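Local atomic coordinates of LbaCas13a H328A (C2c2) (Lachnospiraceae bacterium NK4A179, PDB entry 5WLH), a protein that binds a CRISPR guide RNA and, as a Cas13a enzyme, probably uses it to recognise and cleave target RNA. Residues Tyr931-Tyr936 with Ile950-Ile955. Sequence-based numbering, arbitrary orientation.
Sequences YVWDIY and IAEDKI. With nucleotides of chain B.
The ring of Tyr936 meets the carbonyl oxygen of Ile950 at its edge, in the ring plane, and its OH donates a hydrogen bond to Ile950 O; the modelled separation of 2.4 Å is very short, so its exact length is doubtful. His948 stacks on the same ring, while Glu952 CG lies obliquely 3.4 Å from Tyr936 CD2, with the carboxylate turned 23° from the ring plane. On the same helix segment, Tyr931 lays one ring face on the base of A25 of chain B, whose N3 lies over the ring centre, 3.3 Å above the ring plane; its OH gives a 2.6 Å hydrogen bond to O2' of that nucleotide. With CG anti to the backbone N (chi1 -169°), the ring reaches from helix 915-941 across the adenine, and its OH arrives at the ribose. An alanine at Tyr931 would take away both stacking surface and hydroxyl, and is likely to leave the base less firmly fixed and O2' without this partner. Toward the loop, Val932 packs CG2 on Ile950 CG2 at 3.9 Å and CG1 against Glu952 CG. Glu952 OE1 approaches Trp933 CD1 obliquely, and a water donates a hydrogen bond to Trp933 O and a weak one to that OE1. One helix thus contacts the bound crRNA through Tyr931 and, through Val932, Trp933 and Tyr936, the returning chain before strand 954-955; the Tyr936 hydroxyl offers the Ile950 carbonyl a donor, and the water bridge is weak on its carboxylate side.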
loop_
_atom_site.group_PDB
_atom_site.type_symbol
_atom_site.label_atom_id
_atom_site.label_comp_id
_atom_site.label_asym_id
_atom_site.label_seq_id
_atom_site.Cartn_x
_atom_site.Cartn_y
_atom_site.Cartn_z
ATOM N N TYR A 931 -14.832 2.396 -3.065
ATOM C CA TYR A 931 -14.036 3.031 -4.113
ATOM C C TYR A 931 -14.793 3.022 -5.436
ATOM O O TYR A 931 -14.926 4.052 -6.104
ATOM C CB TYR A 931 -12.691 2.298 -4.218
ATOM C CG TYR A 931 -11.592 2.914 -5.058
ATOM C CD1 TYR A 931 -11.671 4.214 -5.561
ATOM C CD2 TYR A 931 -10.449 2.173 -5.334
ATOM C CE1 TYR A 931 -10.636 4.743 -6.337
ATOM C CE2 TYR A 931 -9.432 2.688 -6.082
ATOM C CZ TYR A 931 -9.523 3.959 -6.591
ATOM O OH TYR A 931 -8.474 4.420 -7.353
ATOM N N VAL A 932 -15.352 1.875 -5.802
ATOM C CA VAL A 932 -16.097 1.802 -7.054
ATOM C C VAL A 932 -17.280 2.762 -7.013
ATOM O O VAL A 932 -17.551 3.476 -7.982
ATOM C CB VAL A 932 -16.534 0.350 -7.320
ATOM C CG1 VAL A 932 -17.530 0.283 -8.472
ATOM C CG2 VAL A 932 -15.300 -0.547 -7.601
ATOM N N TRP A 933 -18.002 2.794 -5.891
ATOM C CA TRP A 933 -19.116 3.732 -5.766
ATOM C C TRP A 933 -18.635 5.168 -5.935
ATOM O O TRP A 933 -19.269 5.972 -6.631
ATOM C CB TRP A 933 -19.788 3.532 -4.404
ATOM C CG TRP A 933 -20.780 4.605 -3.968
ATOM C CD1 TRP A 933 -22.140 4.618 -4.198
ATOM C CD2 TRP A 933 -20.493 5.777 -3.203
ATOM N NE1 TRP A 933 -22.705 5.739 -3.625
ATOM C CE2 TRP A 933 -21.715 6.473 -3.023
ATOM C CE3 TRP A 933 -19.324 6.320 -2.663
ATOM C CZ2 TRP A 933 -21.794 7.668 -2.313
ATOM C CZ3 TRP A 933 -19.401 7.512 -1.970
ATOM C CH2 TRP A 933 -20.634 8.176 -1.798
ATOM N N ASP A 934 -17.501 5.499 -5.320
ATOM C CA ASP A 934 -17.022 6.874 -5.348
ATOM C C ASP A 934 -16.590 7.284 -6.752
ATOM O O ASP A 934 -16.793 8.433 -7.165
ATOM C CB ASP A 934 -15.870 7.029 -4.354
ATOM C CG ASP A 934 -15.478 8.473 -4.153
ATOM O OD1 ASP A 934 -16.302 9.232 -3.597
ATOM O OD2 ASP A 934 -14.356 8.850 -4.548
ATOM N N ILE A 935 -15.994 6.356 -7.498
ATOM C CA ILE A 935 -15.597 6.647 -8.874
ATOM C C ILE A 935 -16.818 6.937 -9.730
ATOM O O ILE A 935 -16.843 7.902 -10.504
ATOM C CB ILE A 935 -14.797 5.484 -9.470
ATOM C CG1 ILE A 935 -13.496 5.252 -8.683
ATOM C CG2 ILE A 935 -14.489 5.796 -10.950
ATOM C CD1 ILE A 935 -12.952 3.834 -8.859
ATOM N N TYR A 936 -17.826 6.066 -9.648
ATOM C CA TYR A 936 -19.019 6.287 -10.447
ATOM C C TYR A 936 -19.705 7.579 -10.030
ATOM O O TYR A 936 -20.243 8.306 -10.871
ATOM C CB TYR A 936 -19.951 5.095 -10.308
ATOM C CG TYR A 936 -19.522 3.939 -11.189
ATOM C CD1 TYR A 936 -19.418 4.092 -12.569
ATOM C CD2 TYR A 936 -19.191 2.712 -10.644
ATOM C CE1 TYR A 936 -19.013 3.044 -13.375
ATOM C CE2 TYR A 936 -18.790 1.652 -11.449
ATOM C CZ TYR A 936 -18.701 1.827 -12.803
ATOM O OH TYR A 936 -18.305 0.783 -13.602
ATOM N N ILE A 950 -16.991 -2.732 -14.566
ATOM C CA ILE A 950 -16.834 -3.028 -13.155
ATOM C C ILE A 950 -18.109 -2.547 -12.467
ATOM O O ILE A 950 -18.394 -1.345 -12.433
ATOM C CB ILE A 950 -15.565 -2.371 -12.594
ATOM C CG1 ILE A 950 -14.331 -3.150 -13.083
ATOM C CG2 ILE A 950 -15.591 -2.325 -11.078
ATOM C CD1 ILE A 950 -13.198 -2.301 -13.622
ATOM N N ALA A 951 -18.902 -3.485 -11.955
ATOM C CA ALA A 951 -20.184 -3.144 -11.358
ATOM C C ALA A 951 -20.006 -2.636 -9.929
ATOM O O ALA A 951 -19.023 -2.938 -9.247
ATOM C CB ALA A 951 -21.115 -4.353 -11.362
ATOM N N GLU A 952 -20.992 -1.861 -9.468
ATOM C CA GLU A 952 -20.993 -1.421 -8.076
ATOM C C GLU A 952 -21.465 -2.505 -7.113
ATOM O O GLU A 952 -21.107 -2.462 -5.930
ATOM C CB GLU A 952 -21.880 -0.178 -7.899
ATOM C CG GLU A 952 -21.312 1.090 -8.504
ATOM C CD GLU A 952 -22.283 2.260 -8.441
ATOM O OE1 GLU A 952 -22.661 2.654 -7.320
ATOM O OE2 GLU A 952 -22.674 2.774 -9.513
ATOM N N ASP A 953 -22.250 -3.474 -7.589
ATOM C CA ASP A 953 -22.959 -4.391 -6.718
ATOM C C ASP A 953 -22.530 -5.843 -6.879
ATOM O O ASP A 953 -23.043 -6.706 -6.169
ATOM C CB ASP A 953 -24.467 -4.271 -6.959
ATOM C CG ASP A 953 -24.847 -4.476 -8.429
ATOM O OD1 ASP A 953 -23.942 -4.565 -9.290
ATOM O OD2 ASP A 953 -26.061 -4.548 -8.727
ATOM N N LYS A 954 -21.616 -6.135 -7.787
ATOM C CA LYS A 954 -21.203 -7.506 -8.036
ATOM C C LYS A 954 -19.702 -7.557 -8.252
ATOM O O LYS A 954 -19.082 -6.574 -8.659
ATOM C CB LYS A 954 -21.909 -8.097 -9.259
ATOM C CG LYS A 954 -23.393 -8.329 -9.030
ATOM C CD LYS A 954 -24.103 -8.645 -10.338
ATOM C CE LYS A 954 -24.845 -9.962 -10.242
ATOM N NZ LYS A 954 -26.143 -9.792 -9.541
ATOM N N ILE A 955 -19.135 -8.724 -7.981
ATOM C CA ILE A 955 -17.726 -8.995 -8.214
ATOM C C ILE A 955 -17.631 -10.407 -8.768
ATOM O O ILE A 955 -18.227 -11.335 -8.210
ATOM C CB ILE A 955 -16.891 -8.828 -6.924
ATOM C CG1 ILE A 955 -15.416 -9.155 -7.175
ATOM C CG2 ILE A 955 -17.454 -9.654 -5.768
ATOM C CD1 ILE A 955 -14.630 -7.972 -7.678
ATOM P P A B 25 -6.029 11.926 -6.254
ATOM O OP1 A B 25 -7.313 12.440 -6.816
ATOM O OP2 A B 25 -5.202 12.798 -5.390
ATOM O "O5'" A B 25 -6.376 10.604 -5.451
ATOM C "C5'" A B 25 -5.358 9.754 -4.940
ATOM C "C4'" A B 25 -5.687 8.309 -5.197
ATOM O "O4'" A B 25 -6.768 7.881 -4.324
ATOM C "C3'" A B 25 -6.138 7.989 -6.625
ATOM O "O3'" A B 25 -5.608 6.722 -6.995
ATOM C "C2'" A B 25 -7.644 7.831 -6.485
ATOM O "O2'" A B 25 -8.236 7.007 -7.471
ATOM C "C1'" A B 25 -7.738 7.206 -5.101
ATOM N N9 A B 25 -9.060 7.320 -4.498
ATOM C C8 A B 25 -9.977 8.327 -4.677
ATOM N N7 A B 25 -11.110 8.114 -4.048
ATOM C C5 A B 25 -10.913 6.886 -3.432
ATOM C C6 A B 25 -11.739 6.108 -2.613
ATOM N N6 A B 25 -12.973 6.487 -2.276
ATOM N N1 A B 25 -11.262 4.927 -2.171
ATOM C C2 A B 25 -10.024 4.550 -2.514
ATOM N N3 A B 25 -9.156 5.205 -3.286
ATOM C C4 A B 25 -9.666 6.375 -3.709
HETATM O O HOH W 1 -21.970 5.901 -7.423
#